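PDB 5MDN: DNA polymerase from Pyrobaculum calidifontis, which probably catalyses DNA synthesis, adding deoxyribonucleotides from their triphosphates to a growing DNA strand with release of diphosphate. Local coordinates for residues L163-Y173 with P185-S194; N275-D283 with T340-L351. All blocks are in the same frame, centred on the assembly; numbering follows the deposited sequence.

Contact 1 (L163-Y173 with P185-S194)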
loop_
_atom_site.group_PDB
_atom_site.type_symbol
_atom_site.label_atom_id
_atom_site.label_comp_id
_atom_site.label_asym_id
_atom_site.label_seq_id
_atom_site.Cartn_x
_atom_site.Cartn_y
_atom_site.Cartn_z
ATOM N N LEU A 163 18.132 -13.974 3.218
ATOM C CA LEU A 163 17.034 -14.061 4.169
ATOM C C LEU A 163 16.243 -15.338 3.930
ATOM O O LEU A 163 16.043 -15.754 2.784
ATOM C CB LEU A 163 16.107 -12.847 4.058
ATOM C CG LEU A 163 16.679 -11.482 4.446
ATOM C CD1 LEU A 163 15.609 -10.408 4.335
ATOM C CD2 LEU A 163 17.256 -11.526 5.852
ATOM N N ARG A 164 15.794 -15.958 5.018
ATOM C CA ARG A 164 14.925 -17.125 4.943
ATOM C C ARG A 164 13.486 -16.633 4.821
ATOM O O ARG A 164 12.929 -16.075 5.773
ATOM C CB ARG A 164 15.114 -18.021 6.165
ATOM C CG ARG A 164 16.490 -18.669 6.242
ATOM C CD ARG A 164 16.512 -19.813 7.247
ATOM N NE ARG A 164 16.494 -19.344 8.632
ATOM C CZ ARG A 164 17.566 -18.914 9.292
ATOM N NH1 ARG A 164 18.752 -18.890 8.699
ATOM N NH2 ARG A 164 17.451 -18.507 10.548
ATOM N N VAL A 165 12.888 -16.840 3.650
ATOM C CA VAL A 165 11.553 -16.349 3.337
ATOM C C VAL A 165 10.580 -17.516 3.367
ATOM O O VAL A 165 10.885 -18.609 2.872
ATOM C CB VAL A 165 11.531 -15.642 1.968
ATOM C CG1 VAL A 165 10.174 -15.017 1.706
ATOM C CG2 VAL A 165 12.632 -14.592 1.895
ATOM N N LEU A 166 9.406 -17.283 3.951
ATOM C CA LEU A 166 8.350 -18.283 4.034
ATOM C C LEU A 166 7.056 -17.679 3.510
ATOM O O LEU A 166 6.559 -16.692 4.064
ATOM C CB LEU A 166 8.162 -18.768 5.474
ATOM C CG LEU A 166 7.026 -19.774 5.678
ATOM C CD1 LEU A 166 7.527 -21.193 5.485
ATOM C CD2 LEU A 166 6.376 -19.601 7.042
ATOM N N ALA A 167 6.519 -18.268 2.446
ATOM C CA ALA A 167 5.188 -17.947 1.955
ATOM C C ALA A 167 4.184 -18.938 2.531
ATOM O O ALA A 167 4.490 -20.118 2.718
ATOM C CB ALA A 167 5.144 -17.976 0.427
ATOM N N PHE A 168 2.979 -18.451 2.814
ATOM C CA PHE A 168 1.940 -19.318 3.348
ATOM C C PHE A 168 0.580 -18.867 2.840
ATOM O O PHE A 168 0.339 -17.675 2.625
ATOM C CB PHE A 168 1.968 -19.346 4.884
ATOM C CG PHE A 168 1.236 -18.204 5.534
ATOM C CD1 PHE A 168 1.794 -16.938 5.585
ATOM C CD2 PHE A 168 -0.008 -18.406 6.112
ATOM C CE1 PHE A 168 1.119 -15.890 6.192
ATOM C CE2 PHE A 168 -0.686 -17.364 6.720
ATOM C CZ PHE A 168 -0.122 -16.106 6.760
ATOM N N ASP A 169 -0.301 -19.844 2.642
ATOM C CA ASP A 169 -1.666 -19.613 2.197
ATOM C C ASP A 169 -2.587 -20.540 2.976
ATOM O O ASP A 169 -2.186 -21.636 3.377
ATOM C CB ASP A 169 -1.807 -19.852 0.685
ATOM C CG ASP A 169 -3.119 -19.340 0.134
ATOM O OD1 ASP A 169 -3.308 -18.106 0.083
ATOM O OD2 ASP A 169 -3.965 -20.174 -0.251
ATOM N N ILE A 170 -3.827 -20.097 3.189
ATOM C CA ILE A 170 -4.818 -20.895 3.897
ATOM C C ILE A 170 -6.117 -20.917 3.105
ATOM O O ILE A 170 -6.383 -20.052 2.268
ATOM C CB ILE A 170 -5.091 -20.377 5.328
ATOM C CG1 ILE A 170 -5.985 -19.136 5.289
ATOM C CG2 ILE A 170 -3.789 -20.070 6.056
ATOM C CD1 ILE A 170 -6.435 -18.670 6.654
ATOM N N GLU A 171 -6.927 -21.939 3.379
ATOM C CA GLU A 171 -8.311 -21.982 2.933
ATOM C C GLU A 171 -9.189 -22.479 4.073
ATOM O O GLU A 171 -8.836 -23.435 4.769
ATOM C CB GLU A 171 -8.483 -22.873 1.697
ATOM C CG GLU A 171 -7.880 -22.288 0.424
ATOM C CD GLU A 171 -8.476 -20.942 0.041
ATOM O OE1 GLU A 171 -9.631 -20.659 0.423
ATOM O OE2 GLU A 171 -7.779 -20.159 -0.641
ATOM N N VAL A 172 -10.329 -21.821 4.257
ATOM C CA VAL A 172 -11.201 -22.030 5.406
ATOM C C VAL A 172 -12.540 -22.544 4.895
ATOM O O VAL A 172 -13.040 -22.063 3.874
ATOM C CB VAL A 172 -11.368 -20.734 6.225
ATOM C CG1 VAL A 172 -12.447 -20.896 7.272
ATOM C CG2 VAL A 172 -10.047 -20.335 6.866
ATOM N N TYR A 173 -13.127 -23.496 5.628
ATOM C CA TYR A 173 -14.345 -24.218 5.259
ATOM C C TYR A 173 -15.412 -23.336 4.613
ATOM O O TYR A 173 -15.714 -23.510 3.429
ATOM C CB TYR A 173 -14.912 -24.901 6.505
ATOM C CG TYR A 173 -15.973 -25.932 6.222
ATOM C CD1 TYR A 173 -15.693 -27.040 5.436
ATOM C CD2 TYR A 173 -17.247 -25.811 6.756
ATOM C CE1 TYR A 173 -16.654 -27.993 5.176
ATOM C CE2 TYR A 173 -18.214 -26.762 6.506
ATOM C CZ TYR A 173 -17.916 -27.848 5.712
ATOM O OH TYR A 173 -18.882 -28.794 5.462
ATOM N N PRO A 185 -13.462 -24.772 10.600
ATOM C CA PRO A 185 -12.044 -25.112 10.734
ATOM C C PRO A 185 -11.193 -24.644 9.561
ATOM O O PRO A 185 -11.673 -24.426 8.446
ATOM C CB PRO A 185 -12.075 -26.645 10.794
ATOM C CG PRO A 185 -13.227 -27.004 9.922
ATOM C CD PRO A 185 -14.264 -25.926 10.154
ATOM N N VAL A 186 -9.898 -24.495 9.841
ATOM C CA VAL A 186 -8.905 -24.240 8.801
ATOM C C VAL A 186 -8.676 -25.543 8.039
ATOM O O VAL A 186 -8.069 -26.482 8.562
ATOM C CB VAL A 186 -7.595 -23.699 9.388
ATOM C CG1 VAL A 186 -6.524 -23.603 8.310
ATOM C CG2 VAL A 186 -7.824 -22.340 10.035
ATOM N N VAL A 187 -9.167 -25.603 6.802
ATOM C CA VAL A 187 -9.203 -26.862 6.062
ATOM C C VAL A 187 -7.822 -27.220 5.517
ATOM O O VAL A 187 -7.362 -28.359 5.656
ATOM C CB VAL A 187 -10.264 -26.782 4.946
ATOM C CG1 VAL A 187 -9.765 -27.417 3.656
ATOM C CG2 VAL A 187 -11.562 -27.441 5.402
ATOM N N MET A 188 -7.138 -26.258 4.895
ATOM C CA MET A 188 -5.821 -26.498 4.326
ATOM C C MET A 188 -4.922 -25.302 4.598
ATOM O O MET A 188 -5.387 -24.163 4.693
ATOM C CB MET A 188 -5.892 -26.755 2.813
ATOM C CG MET A 188 -6.159 -28.199 2.419
ATOM S SD MET A 188 -6.177 -28.404 0.627
ATOM C CE MET A 188 -6.117 -30.188 0.484
ATOM N N LEU A 189 -3.626 -25.576 4.726
ATOM C CA LEU A 189 -2.631 -24.523 4.909
ATOM C C LEU A 189 -1.342 -24.986 4.245
ATOM O O LEU A 189 -0.715 -25.941 4.714
ATOM C CB LEU A 189 -2.413 -24.221 6.391
ATOM C CG LEU A 189 -1.611 -22.976 6.785
ATOM C CD1 LEU A 189 -2.035 -22.498 8.167
ATOM C CD2 LEU A 189 -0.114 -23.236 6.757
ATOM N N ALA A 190 -0.948 -24.315 3.169
ATOM C CA ALA A 190 0.302 -24.613 2.488
ATOM C C ALA A 190 1.384 -23.621 2.888
ATOM O O ALA A 190 1.103 -22.472 3.241
ATOM C CB ALA A 190 0.127 -24.589 0.970
ATOM N N VAL A 191 2.630 -24.081 2.830
ATOM C CA VAL A 191 3.797 -23.240 3.054
ATOM C C VAL A 191 4.809 -23.517 1.951
ATOM O O VAL A 191 4.936 -24.653 1.480
ATOM C CB VAL A 191 4.428 -23.476 4.446
ATOM C CG1 VAL A 191 3.440 -23.129 5.551
ATOM C CG2 VAL A 191 4.899 -24.920 4.591
ATOM N N LYS A 192 5.510 -22.469 1.521
ATOM C CA LYS A 192 6.595 -22.594 0.561
ATOM C C LYS A 192 7.734 -21.695 1.015
ATOM O O LYS A 192 7.506 -20.623 1.581
ATOM C CB LYS A 192 6.142 -22.231 -0.862
ATOM C CG LYS A 192 7.153 -22.584 -1.945
ATOM C CD LYS A 192 6.591 -22.351 -3.338
ATOM C CE LYS A 192 7.680 -22.450 -4.396
ATOM N NZ LYS A 192 8.161 -23.847 -4.583
ATOM N N THR A 193 8.962 -22.138 0.758
ATOM C CA THR A 193 10.140 -21.561 1.387
ATOM C C THR A 193 11.176 -21.210 0.331
ATOM O O THR A 193 11.182 -21.754 -0.775
ATOM C CB THR A 193 10.774 -22.519 2.412
ATOM O OG1 THR A 193 11.499 -23.546 1.725
ATOM C CG2 THR A 193 9.710 -23.162 3.286
ATOM N N SER A 194 12.059 -20.279 0.694
ATOM C CA SER A 194 13.128 -19.882 -0.215
ATOM C C SER A 194 14.147 -20.998 -0.408
ATOM O O SER A 194 14.830 -21.035 -1.438
ATOM C CB SER A 194 13.812 -18.619 0.304
ATOM O OG SER A 194 14.203 -18.769 1.657
#
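Pro185 and Tyr173 meet where strands 165-172 and 186-193 come together, an antiparallel pair in the mixed sheet of the RNase H-like exonuclease domain. Here Pro185 CD packs on Tyr173 CB at 3.8 Å, and Pro185 O takes a weak bond from Tyr173 N. Val186 pairs with Val172, but the next two residues both face Glu171 in a classic beta bulge: Glu171 O accepts from Val187 N at 3.0 Å, in the carbonyl plane, and from Met188 N at 3.3 Å. Val187 CG2 also lies at the edge of the Tyr173 ring. Met188 O accepts from Glu171 N, and Leu189 continues the ladder; Leu189 CD1 packs against Ile170 CG2 at 3.7 Å, on the side covered by helix 209-222. Ala190 exchanges two backbone bonds with Asp169, a magnesium-binding residue on the opposite face from Leu189 and Ile170. Val191 is on the face of Leu166, Phe168 and Ile170, where its CG1 approaches Phe168 CB. Lys192 exchanges backbone bonds with Ala167, while its NZ forms a salt bridge with Glu198. Thr193 CG2 packs on Leu166 CD1 at 3.7 Å. At Ser194, chi1 of 52° sets the hydroxyl between its own backbone N and carbonyl carbon, where OG accepts a nearly straight hydrogen bond (168°) from Val165 N at 3.1 Å.

Contact 2 (N275-D283 with T340-L351)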
loop_
_atom_site.group_PDB
_atom_site.type_symbol
_atom_site.label_atom_id
_atom_site.label_comp_id
_atom_site.label_asym_id
_atom_site.label_seq_id
_atom_site.Cartn_x
_atom_site.Cartn_y
_atom_site.Cartn_z
ATOM N N ASN A 275 6.688 -9.623 8.949
ATOM C CA ASN A 275 5.435 -10.093 8.368
ATOM C C ASN A 275 5.015 -9.114 7.276
ATOM O O ASN A 275 4.578 -7.995 7.568
ATOM C CB ASN A 275 4.355 -10.224 9.437
ATOM C CG ASN A 275 3.017 -10.638 8.863
ATOM O OD1 ASN A 275 2.938 -11.546 8.034
ATOM N ND2 ASN A 275 1.953 -9.979 9.305
ATOM N N VAL A 276 5.147 -9.534 6.018
ATOM C CA VAL A 276 4.808 -8.708 4.866
ATOM C C VAL A 276 3.529 -9.246 4.239
ATOM O O VAL A 276 3.406 -10.452 3.994
ATOM C CB VAL A 276 5.954 -8.674 3.841
ATOM C CG1 VAL A 276 5.603 -7.749 2.687
ATOM C CG2 VAL A 276 7.246 -8.229 4.508
ATOM N N ASP A 277 2.583 -8.349 3.979
ATOM C CA ASP A 277 1.349 -8.672 3.270
ATOM C C ASP A 277 1.427 -8.019 1.896
ATOM O O ASP A 277 1.397 -6.789 1.784
ATOM C CB ASP A 277 0.126 -8.192 4.052
ATOM C CG ASP A 277 -1.187 -8.569 3.383
ATOM O OD1 ASP A 277 -1.160 -9.243 2.330
ATOM O OD2 ASP A 277 -2.253 -8.194 3.917
ATOM N N LEU A 278 1.530 -8.846 0.852
ATOM C CA LEU A 278 1.710 -8.323 -0.497
ATOM C C LEU A 278 0.488 -7.562 -0.990
ATOM O O LEU A 278 0.620 -6.715 -1.878
ATOM C CB LEU A 278 2.053 -9.456 -1.464
ATOM C CG LEU A 278 3.320 -10.242 -1.127
ATOM C CD1 LEU A 278 3.569 -11.328 -2.161
ATOM C CD2 LEU A 278 4.516 -9.308 -1.021
ATOM N N TYR A 279 -0.697 -7.844 -0.448
ATOM C CA TYR A 279 -1.872 -7.074 -0.836
ATOM C C TYR A 279 -1.776 -5.619 -0.392
ATOM O O TYR A 279 -2.440 -4.759 -0.978
ATOM C CB TYR A 279 -3.139 -7.717 -0.271
ATOM C CG TYR A 279 -4.422 -7.066 -0.745
ATOM C CD1 TYR A 279 -4.636 -6.807 -2.093
ATOM C CD2 TYR A 279 -5.422 -6.717 0.154
ATOM C CE1 TYR A 279 -5.806 -6.214 -2.531
ATOM C CE2 TYR A 279 -6.596 -6.124 -0.275
ATOM C CZ TYR A 279 -6.782 -5.875 -1.618
ATOM O OH TYR A 279 -7.951 -5.287 -2.042
ATOM N N ASN A 280 -0.969 -5.329 0.632
ATOM C CA ASN A 280 -0.746 -3.944 1.032
ATOM C C ASN A 280 -0.112 -3.131 -0.091
ATOM O O ASN A 280 -0.504 -1.983 -0.333
ATOM C CB ASN A 280 0.131 -3.899 2.282
ATOM C CG ASN A 280 -0.575 -4.420 3.515
ATOM O OD1 ASN A 280 0.055 -4.946 4.432
ATOM N ND2 ASN A 280 -1.895 -4.270 3.548
ATOM N N ILE A 281 0.871 -3.700 -0.786
ATOM C CA ILE A 281 1.587 -2.939 -1.805
ATOM C C ILE A 281 0.878 -2.964 -3.160
ATOM O O ILE A 281 0.921 -1.971 -3.894
ATOM C CB ILE A 281 3.039 -3.436 -1.926
ATOM C CG1 ILE A 281 3.840 -2.528 -2.862
ATOM C CG2 ILE A 281 3.098 -4.875 -2.405
ATOM C CD1 ILE A 281 4.049 -1.126 -2.319
ATOM N N VAL A 282 0.215 -4.069 -3.517
ATOM C CA VAL A 282 -0.442 -4.145 -4.816
ATOM C C VAL A 282 -1.686 -3.269 -4.869
ATOM O O VAL A 282 -2.138 -2.905 -5.962
ATOM C CB VAL A 282 -0.795 -5.602 -5.183
ATOM C CG1 VAL A 282 0.434 -6.496 -5.093
ATOM C CG2 VAL A 282 -1.918 -6.130 -4.307
ATOM N N ASP A 283 -2.265 -2.934 -3.713
ATOM C CA ASP A 283 -3.400 -2.018 -3.686
ATOM C C ASP A 283 -3.023 -0.659 -4.261
ATOM O O ASP A 283 -3.885 0.054 -4.787
ATOM C CB ASP A 283 -3.921 -1.882 -2.253
ATOM C CG ASP A 283 -5.377 -1.436 -2.193
ATOM O OD1 ASP A 283 -5.899 -0.937 -3.213
ATOM O OD2 ASP A 283 -6.004 -1.592 -1.124
ATOM N N THR A 340 2.329 -16.700 -4.485
ATOM C CA THR A 340 2.680 -15.780 -3.406
ATOM C C THR A 340 4.191 -15.636 -3.276
ATOM O O THR A 340 4.716 -14.519 -3.195
ATOM C CB THR A 340 2.068 -16.259 -2.089
ATOM O OG1 THR A 340 0.639 -16.279 -2.202
ATOM C CG2 THR A 340 2.467 -15.332 -0.949
ATOM N N LEU A 341 4.912 -16.759 -3.255
ATOM C CA LEU A 341 6.369 -16.687 -3.222
ATOM C C LEU A 341 6.927 -16.142 -4.530
ATOM O O LEU A 341 7.977 -15.489 -4.531
ATOM C CB LEU A 341 6.961 -18.065 -2.918
ATOM C CG LEU A 341 8.464 -18.081 -2.630
ATOM C CD1 LEU A 341 8.784 -17.181 -1.447
ATOM C CD2 LEU A 341 8.958 -19.496 -2.376
ATOM N N GLY A 342 6.247 -16.404 -5.649
ATOM C CA GLY A 342 6.667 -15.819 -6.911
ATOM C C GLY A 342 6.575 -14.305 -6.908
ATOM O O GLY A 342 7.512 -13.612 -7.314
ATOM N N LEU A 343 5.431 -13.774 -6.465
ATOM C CA LEU A 343 5.287 -12.327 -6.321
ATOM C C LEU A 343 6.347 -11.755 -5.387
ATOM O O LEU A 343 6.921 -10.695 -5.663
ATOM C CB LEU A 343 3.892 -11.979 -5.805
ATOM C CG LEU A 343 2.773 -11.797 -6.829
ATOM C CD1 LEU A 343 1.420 -11.769 -6.136
ATOM C CD2 LEU A 343 2.988 -10.525 -7.632
ATOM N N ALA A 344 6.601 -12.434 -4.263
ATOM C CA ALA A 344 7.592 -11.952 -3.306
ATOM C C ALA A 344 8.960 -11.783 -3.955
ATOM O O ALA A 344 9.637 -10.772 -3.737
ATOM C CB ALA A 344 7.677 -12.909 -2.118
ATOM N N GLU A 345 9.380 -12.756 -4.767
ATOM C CA GLU A 345 10.669 -12.650 -5.444
ATOM C C GLU A 345 10.763 -11.392 -6.302
ATOM O O GLU A 345 11.858 -10.853 -6.494
ATOM C CB GLU A 345 10.912 -13.896 -6.293
ATOM C CG GLU A 345 11.130 -15.161 -5.475
ATOM C CD GLU A 345 10.806 -16.427 -6.250
ATOM O OE1 GLU A 345 10.764 -16.368 -7.497
ATOM O OE2 GLU A 345 10.599 -17.482 -5.610
ATOM N N LYS A 346 9.635 -10.914 -6.825
ATOM C CA LYS A 346 9.623 -9.705 -7.642
ATOM C C LYS A 346 9.450 -8.432 -6.818
ATOM O O LYS A 346 10.070 -7.409 -7.130
ATOM C CB LYS A 346 8.516 -9.794 -8.695
ATOM C CG LYS A 346 8.632 -10.993 -9.620
ATOM C CD LYS A 346 8.189 -10.639 -11.031
ATOM C CE LYS A 346 8.508 -11.754 -12.012
ATOM N NZ LYS A 346 9.964 -12.050 -12.047
ATOM N N LEU A 347 8.610 -8.462 -5.783
ATOM C CA LEU A 347 8.277 -7.256 -5.033
ATOM C C LEU A 347 9.119 -7.056 -3.780
ATOM O O LEU A 347 9.396 -5.908 -3.414
ATOM C CB LEU A 347 6.795 -7.269 -4.639
ATOM C CG LEU A 347 5.773 -7.403 -5.772
ATOM C CD1 LEU A 347 4.361 -7.245 -5.232
ATOM C CD2 LEU A 347 6.047 -6.390 -6.874
ATOM N N LEU A 348 9.527 -8.134 -3.111
ATOM C CA LEU A 348 10.235 -7.988 -1.840
ATOM C C LEU A 348 11.568 -7.254 -1.954
ATOM O O LEU A 348 11.881 -6.471 -1.041
ATOM C CB LEU A 348 10.432 -9.365 -1.192
ATOM C CG LEU A 348 10.852 -9.394 0.277
ATOM C CD1 LEU A 348 9.819 -8.690 1.143
ATOM C CD2 LEU A 348 11.062 -10.827 0.739
ATOM N N PRO A 349 12.399 -7.458 -2.990
ATOM C CA PRO A 349 13.631 -6.653 -3.081
ATOM C C PRO A 349 13.372 -5.156 -3.104
ATOM O O PRO A 349 14.160 -4.386 -2.541
ATOM C CB PRO A 349 14.271 -7.142 -4.387
ATOM C CG PRO A 349 13.756 -8.518 -4.562
ATOM C CD PRO A 349 12.354 -8.495 -4.038
ATOM N N PHE A 350 12.286 -4.722 -3.747
ATOM C CA PHE A 350 11.936 -3.305 -3.746
ATOM C C PHE A 350 11.537 -2.836 -2.351
ATOM O O PHE A 350 11.963 -1.766 -1.898
ATOM C CB PHE A 350 10.806 -3.046 -4.742
ATOM C CG PHE A 350 10.274 -1.643 -4.703
ATOM C CD1 PHE A 350 11.055 -0.577 -5.120
ATOM C CD2 PHE A 350 8.990 -1.392 -4.253
ATOM C CE1 PHE A 350 10.565 0.718 -5.081
ATOM C CE2 PHE A 350 8.494 -0.103 -4.213
ATOM C CZ PHE A 350 9.281 0.954 -4.627
ATOM N N LEU A 351 10.703 -3.620 -1.661
ATOM C CA LEU A 351 10.220 -3.221 -0.343
ATOM C C LEU A 351 11.363 -3.092 0.658
ATOM O O LEU A 351 11.321 -2.236 1.549
ATOM C CB LEU A 351 9.180 -4.224 0.154
ATOM C CG LEU A 351 7.821 -4.160 -0.543
ATOM C CD1 LEU A 351 7.009 -5.415 -0.266
ATOM C CD2 LEU A 351 7.060 -2.916 -0.117
#
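Leu278 lies against helix 340-351: with chi2 near 180° its CD1 points straight out from the backbone and lands 3.7 Å from Leu343 CB. The same methyl lies 3.5 Å from Thr340 O, a carbonyl already bonded to Ala344 N within the helix. One turn beyond Leu343, Leu347 CD1 touches two methyls of the short helix 278-282, 3.9 Å from Ile281 CG2 and 4.0 Å from Val282 CG1; the Leu347 side chain runs at about a right angle to that of Val282. Leu351 splits its branches, its CD1 going to Val276 CG1 at 4.0 Å and its CD2 to Ile281 CD1 at 4.1 Å, the Ile281 branch being swung out by a chi1 of -173°. These buried aliphatic side chains join the edge strand 274-277 of the exonuclease-domain sheet, and the helix that follows it, to the long helix 326-356. The two helical segments keep their axes 11.2 Å apart at closest and cross at 69°, so bulky side chains fill the interval.

The polar groups find their partners within their own segment or in neighbouring parts of the chain. Asp277 is the N-cap of helix 278-282: its OD1, met from above the carboxylate plane, accepts from Tyr279 N at 3.1 Å, while OD2 accepts from Asn233 N. On the long helix, Thr340 OG1 bonds to Asp336 O, and beyond Leu348 the amide pattern breaks at a kink around Pro349.

Both contacts are buried and belong to the same mixed sheet, contact 1 between two neighbouring strands within it and contact 2 at one of its edge strands, 274-277. Contact 1 lies farther from the centre of the chain, about 22 Å against about 10 Å for contact 2, and their own centres are about 15 Å apart. A ladder of backbone bonds holds the first, with side chains dividing between two faces; the second depends on interleaved aliphatic branches. They meet directly, as Thr340 and Leu341 of the long helix rest on Ala167, and Leu341 CD2 lies 3.6 Å from Lys192 CG. That places the helix on the sheet face that carries Asp169.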